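Local coordinates for extracellular solute-binding protein family 5 (Brucella melitensis, PDB 4ONY) that probably binds peptides or related solutes in the periplasm and delivers them to an ABC transporter for import, at residues Ser354-Ser362 against Ser492-Trp503. Sequence-based numbering, arbitrary orientation.
Sequences SFWEGSQLS and SLSPGNEQWLRW
The edge of the W503 six-membered ring is directed at the face of F355 in an offset T-shaped pair, with centroids 5.2 Å apart and planes at 84°. W503 gives its edge to this pair; over one of its faces, toward the rim, lies CB of its chain neighbour R502. The setting is the family 5 solute-binding fold, where the loop after strand 350-351 meets the loop that leads from strand 484-489 into helix 499-503. It illustrates how segments distant in sequence can join through aromatic and apolar side chains. W356 shows a different use of a flat group, for the carbonyl O of S492 lies in the plane of its indole, at the edge, 3.3 Å from CD1. P495 crosses the same ring obliquely, its CG 3.8 Å from NE1. Helix 537-553 packs against both segments, with L551 on F355 and W503, and V544 on W356. In W356, CG stands anti to the carbonyl carbon (chi1 -74°), which sends the indole across toward P495. Beyond it L361 rests one methyl, CD1, against both the L493 carbonyl O and P495 CD, while CD2 of L493 packs on CB of S359. The loop 354-362 is also braced from within: S354 and S359 each close an ST turn, and the backbone N of S359 bonds to the W356 carbonyl O. A second bond grips that acceptor, S359 OG to W356 O at 2.7 Å, tilted 19° from the carbonyl plane.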
ATOM      1  N   SER A 354      -1.441   2.583 -15.471  1.00 12.01           N
ATOM      2  CA  SER A 354      -2.638   2.959 -14.720  1.00 11.59           C
ATOM      3  C   SER A 354      -2.242   3.344 -13.290  1.00 11.37           C
ATOM      4  O   SER A 354      -1.252   2.817 -12.769  1.00 11.08           O
ATOM      5  CB  SER A 354      -3.545   1.732 -14.630  1.00 11.41           C
ATOM      6  OG  SER A 354      -4.661   1.892 -13.750  1.00 11.33           O
ATOM      7  N   PHE A 355      -3.078   4.157 -12.662  1.00 11.26           N
ATOM      8  CA  PHE A 355      -2.950   4.437 -11.243  1.00 11.93           C
ATOM      9  C   PHE A 355      -3.435   3.267 -10.373  1.00 11.96           C
ATOM     10  O   PHE A 355      -3.263   3.323  -9.175  1.00 12.24           O
ATOM     11  CB  PHE A 355      -3.682   5.738 -10.912  1.00 11.86           C
ATOM     12  CG  PHE A 355      -3.034   6.953 -11.534  1.00 12.01           C
ATOM     13  CD1 PHE A 355      -2.042   7.608 -10.881  1.00 12.22           C
ATOM     14  CD2 PHE A 355      -3.396   7.386 -12.773  1.00 12.75           C
ATOM     15  CE1 PHE A 355      -1.432   8.698 -11.431  1.00 12.67           C
ATOM     16  CE2 PHE A 355      -2.783   8.477 -13.360  1.00 12.41           C
ATOM     17  CZ  PHE A 355      -1.808   9.145 -12.679  1.00 12.32           C
ATOM     18  N   TRP A 356      -4.009   2.210 -10.980  1.00 12.07           N
ATOM     19  CA  TRP A 356      -4.294   0.971 -10.264  1.00 12.40           C
ATOM     20  C   TRP A 356      -3.677  -0.194 -11.061  1.00 12.85           C
ATOM     21  O   TRP A 356      -4.253  -1.272 -11.186  1.00 13.20           O
ATOM     22  CB  TRP A 356      -5.817   0.798  -9.990  1.00 12.18           C
ATOM     23  CG  TRP A 356      -6.244   1.742  -8.889  1.00 11.80           C
ATOM     24  CD1 TRP A 356      -6.225   1.509  -7.537  1.00 12.11           C
ATOM     25  CD2 TRP A 356      -6.645   3.107  -9.047  1.00 11.50           C
ATOM     26  NE1 TRP A 356      -6.600   2.641  -6.835  1.00 11.82           N
ATOM     27  CE2 TRP A 356      -6.858   3.642  -7.730  1.00 11.58           C
ATOM     28  CE3 TRP A 356      -6.837   3.935 -10.155  1.00 10.87           C
ATOM     29  CZ2 TRP A 356      -7.262   4.939  -7.516  1.00 11.22           C
ATOM     30  CZ3 TRP A 356      -7.245   5.233  -9.944  1.00 11.01           C
ATOM     31  CH2 TRP A 356      -7.454   5.738  -8.622  1.00 11.07           C
ATOM     32  N   GLU A 357      -2.466   0.043 -11.543  1.00 13.46           N
ATOM     33  CA  GLU A 357      -1.699  -0.891 -12.360  1.00 14.23           C
ATOM     34  C   GLU A 357      -1.718  -2.329 -11.842  1.00 15.16           C
ATOM     35  O   GLU A 357      -1.375  -2.601 -10.694  1.00 15.10           O
ATOM     36  CB  GLU A 357      -0.248  -0.412 -12.423  1.00 14.62           C
ATOM     37  CG  GLU A 357       0.711  -1.262 -13.258  1.00 14.97           C
ATOM     38  CD  GLU A 357       0.338  -1.341 -14.721  1.00 15.11           C
ATOM     39  OE1 GLU A 357      -0.181  -0.365 -15.270  1.00 14.76           O
ATOM     40  OE2 GLU A 357       0.577  -2.398 -15.346  1.00 15.21           O
ATOM     41  N   GLY A 358      -2.030  -3.229 -12.746  1.00 15.89           N
ATOM     42  CA  GLY A 358      -1.978  -4.660 -12.498  1.00 17.32           C
ATOM     43  C   GLY A 358      -3.181  -5.209 -11.769  1.00 18.15           C
ATOM     44  O   GLY A 358      -3.175  -6.398 -11.411  1.00 21.18           O
ATOM     45  N   SER A 359      -4.189  -4.375 -11.490  1.00 16.24           N
ATOM     46  CA  SER A 359      -5.356  -4.828 -10.759  1.00 15.62           C
ATOM     47  C   SER A 359      -6.606  -4.724 -11.619  1.00 15.50           C
ATOM     48  O   SER A 359      -6.614  -4.077 -12.650  1.00 14.28           O
ATOM     49  CB  SER A 359      -5.547  -4.009  -9.469  1.00 15.47           C
ATOM     50  OG  SER A 359      -6.037  -2.693  -9.736  1.00 14.04           O
ATOM     51  N   GLN A 360      -7.691  -5.272 -11.109  1.00 15.91           N
ATOM     52  CA  GLN A 360      -8.992  -5.099 -11.731  1.00 16.78           C
ATOM     53  C   GLN A 360      -9.467  -3.636 -11.772  1.00 15.71           C
ATOM     54  O   GLN A 360     -10.357  -3.331 -12.551  1.00 15.63           O
ATOM     55  CB  GLN A 360     -10.064  -5.931 -11.010  1.00 18.14           C
ATOM     56  CG  GLN A 360     -10.006  -7.412 -11.335  1.00 20.71           C
ATOM     57  CD  GLN A 360     -10.374  -7.732 -12.793  1.00 23.51           C
ATOM     58  OE1 GLN A 360     -11.407  -7.274 -13.313  1.00 27.94           O
ATOM     59  NE2 GLN A 360      -9.532  -8.486 -13.457  1.00 22.48           N
ATOM     60  N   LEU A 361      -8.917  -2.764 -10.917  1.00 14.41           N
ATOM     61  CA  LEU A 361      -9.292  -1.352 -10.902  1.00 13.68           C
ATOM     62  C   LEU A 361      -8.659  -0.526 -12.018  1.00 12.57           C
ATOM     63  O   LEU A 361      -9.013   0.616 -12.208  1.00 12.01           O
ATOM     64  CB  LEU A 361      -8.977  -0.742  -9.538  1.00 13.64           C
ATOM     65  CG  LEU A 361      -9.692  -1.404  -8.327  1.00 14.11           C
ATOM     66  CD1 LEU A 361      -9.322  -0.723  -7.007  1.00 14.18           C
ATOM     67  CD2 LEU A 361     -11.194  -1.377  -8.464  1.00 14.29           C
ATOM     68  N   SER A 362      -7.689  -1.073 -12.737  1.00 12.50           N
ATOM     69  CA  SER A 362      -7.098  -0.388 -13.874  1.00 12.04           C
ATOM     70  C   SER A 362      -8.084  -0.273 -15.017  1.00 11.99           C
ATOM     71  O   SER A 362      -8.731  -1.274 -15.390  1.00 12.41           O
ATOM     72  CB  SER A 362      -5.881  -1.178 -14.398  1.00 12.47           C
ATOM     73  OG  SER A 362      -5.389  -0.608 -15.599  1.00 11.92           O
ATOM     74  N   SER A 492      -3.989   0.798  -3.486  1.00 19.27           N
ATOM     75  CA  SER A 492      -4.651  -0.356  -2.929  1.00 17.36           C
ATOM     76  C   SER A 492      -5.901  -0.702  -3.704  1.00 16.48           C
ATOM     77  O   SER A 492      -6.321   0.014  -4.609  1.00 15.65           O
ATOM     78  CB  SER A 492      -4.987  -0.156  -1.457  1.00 18.48           C
ATOM     79  OG  SER A 492      -6.268   0.466  -1.273  1.00 18.01           O
ATOM     80  N   LEU A 493      -6.474  -1.833  -3.343  1.00 16.03           N
ATOM     81  CA  LEU A 493      -7.736  -2.273  -3.907  1.00 17.15           C
ATOM     82  C   LEU A 493      -8.927  -1.581  -3.232  1.00 17.76           C
ATOM     83  O   LEU A 493     -10.042  -1.831  -3.629  1.00 18.91           O
ATOM     84  CB  LEU A 493      -7.890  -3.800  -3.764  1.00 17.14           C
ATOM     85  CG  LEU A 493      -7.118  -4.648  -4.773  1.00 17.32           C
ATOM     86  CD1 LEU A 493      -7.336  -6.149  -4.595  1.00 17.97           C
ATOM     87  CD2 LEU A 493      -7.452  -4.280  -6.209  1.00 17.27           C
ATOM     88  N   SER A 494      -8.691  -0.711  -2.257  1.00 18.31           N
ATOM     89  CA  SER A 494      -9.773  -0.027  -1.527  1.00 18.44           C
ATOM     90  C   SER A 494      -9.551   1.459  -1.461  1.00 18.25           C
ATOM     91  O   SER A 494      -9.478   2.034  -0.368  1.00 17.14           O
ATOM     92  CB  SER A 494      -9.780  -0.557  -0.103  1.00 21.06           C
ATOM     93  OG  SER A 494      -9.915  -1.971  -0.159  1.00 24.14           O
ATOM     94  N   PRO A 495      -9.357   2.108  -2.633  1.00 16.65           N
ATOM     95  CA  PRO A 495      -9.216   3.535  -2.553  1.00 15.88           C
ATOM     96  C   PRO A 495     -10.444   4.131  -1.854  1.00 15.53           C
ATOM     97  O   PRO A 495     -11.590   3.682  -2.060  1.00 14.86           O
ATOM     98  CB  PRO A 495      -9.087   3.949  -4.003  1.00 15.78           C
ATOM     99  CG  PRO A 495      -9.776   2.888  -4.774  1.00 15.99           C
ATOM    100  CD  PRO A 495      -9.451   1.636  -4.006  1.00 16.33           C
ATOM    101  N   GLY A 496     -10.181   5.111  -1.002  1.00 15.60           N
ATOM    102  CA  GLY A 496     -11.211   5.752  -0.185  1.00 15.72           C
ATOM    103  C   GLY A 496     -10.914   7.229   0.058  1.00 16.21           C
ATOM    104  O   GLY A 496     -10.540   7.965  -0.870  1.00 14.47           O
ATOM    105  N   ASN A 497     -11.109   7.669   1.311  1.00 16.29           N
ATOM    106  CA  ASN A 497     -11.028   9.078   1.681  1.00 17.61           C
ATOM    107  C   ASN A 497      -9.685   9.735   1.379  1.00 17.04           C
ATOM    108  O   ASN A 497      -9.655  10.926   1.065  1.00 16.65           O
ATOM    109  CB  ASN A 497     -11.344   9.239   3.172  1.00 19.25           C
ATOM    110  CG  ASN A 497     -12.775   8.812   3.494  1.00 20.82           C
ATOM    111  OD1 ASN A 497     -13.684   8.996   2.684  1.00 21.90           O
ATOM    112  ND2 ASN A 497     -12.967   8.156   4.639  1.00 23.14           N
ATOM    113  N   GLU A 498      -8.591   8.959   1.433  1.00 16.42           N
ATOM    114  CA  GLU A 498      -7.263   9.484   1.096  1.00 16.45           C
ATOM    115  C   GLU A 498      -7.192  10.060  -0.351  1.00 15.71           C
ATOM    116  O   GLU A 498      -6.346  10.899  -0.659  1.00 15.26           O
ATOM    117  CB  GLU A 498      -6.169   8.444   1.391  1.00 17.10           C
ATOM    118  CG  GLU A 498      -6.005   7.338   0.334  1.00 17.00           C
ATOM    119  CD  GLU A 498      -7.205   6.406   0.227  1.00 17.53           C
ATOM    120  OE1 GLU A 498      -7.957   6.262   1.233  1.00 18.42           O
ATOM    121  OE2 GLU A 498      -7.401   5.799  -0.850  1.00 17.30           O
ATOM    122  N   GLN A 499      -8.104   9.661  -1.233  1.00 15.08           N
ATOM    123  CA  GLN A 499      -8.068  10.184  -2.570  1.00 14.91           C
ATOM    124  C   GLN A 499      -8.280  11.710  -2.622  1.00 15.48           C
ATOM    125  O   GLN A 499      -7.714  12.369  -3.491  1.00 14.93           O
ATOM    126  CB  GLN A 499      -9.064   9.472  -3.490  1.00 15.24           C
ATOM    127  CG  GLN A 499      -8.902   7.965  -3.639  1.00 15.04           C
ATOM    128  CD  GLN A 499      -7.537   7.528  -4.170  1.00 14.94           C
ATOM    129  OE1 GLN A 499      -6.844   6.751  -3.513  1.00 16.40           O
ATOM    130  NE2 GLN A 499      -7.147   8.020  -5.290  1.00 13.78           N
ATOM    131  N   TRP A 500      -9.049  12.279  -1.679  1.00 15.84           N
ATOM    132  CA  TRP A 500      -9.234  13.710  -1.626  1.00 16.01           C
ATOM    133  C   TRP A 500      -7.932  14.494  -1.481  1.00 16.16           C
ATOM    134  O   TRP A 500      -7.810  15.553  -2.052  1.00 15.89           O
ATOM    135  CB  TRP A 500     -10.176  14.123  -0.477  1.00 16.27           C
ATOM    136  CG  TRP A 500     -11.615  13.733  -0.665  1.00 16.40           C
ATOM    137  CD1 TRP A 500     -12.351  12.915   0.149  1.00 16.48           C
ATOM    138  CD2 TRP A 500     -12.489  14.142  -1.716  1.00 16.62           C
ATOM    139  NE1 TRP A 500     -13.611  12.764  -0.368  1.00 16.74           N
ATOM    140  CE2 TRP A 500     -13.732  13.549  -1.483  1.00 16.87           C
ATOM    141  CE3 TRP A 500     -12.340  14.983  -2.835  1.00 17.90           C
ATOM    142  CZ2 TRP A 500     -14.847  13.767  -2.327  1.00 17.58           C
ATOM    143  CZ3 TRP A 500     -13.436  15.184  -3.687  1.00 17.80           C
ATOM    144  CH2 TRP A 500     -14.681  14.576  -3.415  1.00 18.07           C
ATOM    145  N   LEU A 501      -6.994  14.018  -0.677  1.00 17.35           N
ATOM    146  CA  LEU A 501      -5.762  14.773  -0.436  1.00 18.65           C
ATOM    147  C   LEU A 501      -4.715  14.534  -1.517  1.00 16.33           C
ATOM    148  O   LEU A 501      -3.730  15.286  -1.605  1.00 15.78           O
ATOM    149  CB  LEU A 501      -5.204  14.523   0.970  1.00 22.74           C
ATOM    150  CG  LEU A 501      -5.945  15.360   2.035  1.00 27.18           C
ATOM    151  CD1 LEU A 501      -5.644  14.858   3.438  1.00 30.26           C
ATOM    152  CD2 LEU A 501      -5.591  16.858   1.955  1.00 30.03           C
ATOM    153  N   ARG A 502      -4.948  13.546  -2.366  1.00 14.52           N
ATOM    154  CA  ARG A 502      -4.102  13.318  -3.514  1.00 13.98           C
ATOM    155  C   ARG A 502      -4.529  14.091  -4.726  1.00 13.64           C
ATOM    156  O   ARG A 502      -3.680  14.561  -5.489  1.00 13.24           O
ATOM    157  CB  ARG A 502      -4.141  11.864  -3.934  1.00 14.15           C
ATOM    158  CG  ARG A 502      -3.546  10.934  -2.931  1.00 15.14           C
ATOM    159  CD  ARG A 502      -3.625   9.492  -3.418  1.00 14.93           C
ATOM    160  NE  ARG A 502      -3.074   8.625  -2.379  1.00 15.41           N
ATOM    161  CZ  ARG A 502      -2.915   7.326  -2.499  1.00 15.34           C
ATOM    162  NH1 ARG A 502      -3.288   6.710  -3.603  1.00 15.38           N
ATOM    163  NH2 ARG A 502      -2.423   6.645  -1.486  1.00 16.42           N
ATOM    164  N   TRP A 503      -5.841  14.109  -4.975  1.00 13.37           N
ATOM    165  CA  TRP A 503      -6.403  14.564  -6.258  1.00 13.89           C
ATOM    166  C   TRP A 503      -7.541  15.607  -6.171  1.00 13.89           C
ATOM    167  O   TRP A 503      -7.914  16.188  -7.192  1.00 13.88           O
ATOM    168  CB  TRP A 503      -6.981  13.353  -7.009  1.00 13.99           C
ATOM    169  CG  TRP A 503      -6.076  12.201  -7.168  1.00 14.40           C
ATOM    170  CD1 TRP A 503      -6.215  10.956  -6.635  1.00 14.47           C
ATOM    171  CD2 TRP A 503      -4.889  12.158  -7.978  1.00 14.74           C
ATOM    172  NE1 TRP A 503      -5.162  10.142  -7.060  1.00 14.14           N
ATOM    173  CE2 TRP A 503      -4.360  10.849  -7.893  1.00 14.52           C
ATOM    174  CE3 TRP A 503      -4.238  13.095  -8.777  1.00 15.72           C
ATOM    175  CZ2 TRP A 503      -3.201  10.459  -8.559  1.00 15.31           C
ATOM    176  CZ3 TRP A 503      -3.081  12.696  -9.477  1.00 15.85           C
ATOM    177  CH2 TRP A 503      -2.580  11.394  -9.347  1.00 15.79           C
TER